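Local coordinates for conserved hypothetical protein (Staphylococcus aureus subsp. aureus, PDB 1TSJ), which is of unknown function but belongs to the 3-demethylubiquinone-9 3-methyltransferase family of the glyoxalase clan, at residues 99-102 with 103-106. Residues are numbered along the deposited sequence; the frame is centred on the assembly and turned at random.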
# COMPACT_ATOMS: atom_id res chain seq x y z
N ILE A 99 3.35 15.29 5.21
CA ILE A 99 3.89 14.10 5.76
C ILE A 99 2.85 13.50 6.64
O ILE A 99 2.55 14.04 7.64
CB ILE A 99 5.10 14.44 6.45
CG1 ILE A 99 6.19 14.82 5.44
CG2 ILE A 99 5.63 13.29 7.16
CD1 ILE A 99 6.70 16.23 5.74
N LEU A 100 2.28 12.37 6.23
CA LEU A 100 1.29 11.65 7.01
C LEU A 100 1.99 10.76 8.07
O LEU A 100 1.52 10.53 9.17
CB LEU A 100 0.35 10.84 6.09
CG LEU A 100 -0.10 11.62 4.81
CD1 LEU A 100 -1.00 10.91 3.82
CD2 LEU A 100 -0.72 13.06 5.02
N MSE A 101 3.15 10.28 7.70
CA MSE A 101 4.05 9.63 8.57
C MSE A 101 5.45 9.71 8.04
O MSE A 101 5.70 9.46 6.84
CB MSE A 101 3.68 8.21 8.62
CG MSE A 101 4.68 7.42 9.40
SE MSE A 101 4.00 5.59 9.26
CE MSE A 101 1.75 5.92 9.59
N PRO A 102 6.38 10.09 8.91
CA PRO A 102 7.79 10.33 8.46
C PRO A 102 8.56 9.10 8.54
O PRO A 102 8.01 8.11 8.90
CB PRO A 102 8.33 11.32 9.42
CG PRO A 102 7.63 10.84 10.77
CD PRO A 102 6.18 10.37 10.35
N LYS A 103 9.83 9.19 8.12
CA LYS A 103 10.65 8.03 7.92
C LYS A 103 10.79 7.35 9.29
O LYS A 103 11.20 7.99 10.28
CB LYS A 103 12.02 8.35 7.29
CG LYS A 103 12.08 8.65 5.77
CD LYS A 103 12.97 9.89 5.38
CE LYS A 103 12.90 11.17 6.34
NZ LYS A 103 14.20 12.09 6.18
N THR A 104 10.42 6.06 9.34
CA THR A 104 10.14 5.38 10.56
C THR A 104 10.46 3.93 10.38
O THR A 104 10.14 3.31 9.37
CB THR A 104 8.68 5.45 10.92
OG1 THR A 104 8.23 6.79 11.03
CG2 THR A 104 8.47 5.05 12.32
N ASN A 105 11.14 3.39 11.36
CA ASN A 105 11.55 2.01 11.31
C ASN A 105 10.39 1.20 11.85
O ASN A 105 9.98 1.30 13.00
CB ASN A 105 12.84 1.81 12.13
CG ASN A 105 13.32 0.33 12.21
OD1 ASN A 105 14.21 0.06 13.00
ND2 ASN A 105 12.80 -0.58 11.38
N MSE A 106 9.84 0.40 10.99
CA MSE A 106 8.58 -0.06 11.29
C MSE A 106 8.48 -1.44 10.84
O MSE A 106 8.14 -1.64 9.69
CB MSE A 106 7.52 0.76 10.58
CG MSE A 106 6.22 0.09 10.78
SE MSE A 106 4.76 1.28 10.29
CE MSE A 106 3.64 0.21 8.38
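Thr104 turns OG1 to lie beside its own backbone N (chi1 -58°), back toward the carbonyl of Pro102, while in Met101 the bond to CG runs opposite the backbone N (chi1 174°), which carries CG toward the same hydroxyl. The setting is a corner between strands 98-102 and 104-106, next to a classic beta bulge in which Leu100 and Met101 both face Trp114 on the antiparallel strand 109-116. Strand 104-106 continues alongside that same strand, in a family assigned to the glyoxalase clan. This local contact illustrates how a side chain can bridge a corner between two consecutive strands. Thr104 OG1 donates to Pro102 O at 2.5 Å, a shortness that carries no weight at 2.6 Å resolution. The hydroxyl comes in from above the carbonyl plane rather than along a lone pair, with a C=O...OG1 angle of 131°. The bond spans the corner at Lys103. The proline ring flanks it: Pro102 CG lies 4.1 Å from Thr104 OG1, the two side chains meeting at a slant. Met101 crosses Thr104 at about a right angle, its CG reaching within 4.0 Å of OG1, so carbons of both Pro102 and Met101 border the hydroxyl. Beyond this bond the contact becomes apolar. Met101 also packs on Phe112 and Trp114, which places it over strand 109-116. Lys103, at the corner, directs its CB away from residues 99-102; its side chain touches Phe90 of helix 83-94 and Glu111, and its NZ makes a weak, long ion pair with Glu87. Met106 is extended through its first two torsions, and its selenium approaches that of Met101, the other selenomethionine here, whose chain bends at its last torsion; the two meet end to end, with Met101 SE 4.5 Å from Met106 SE.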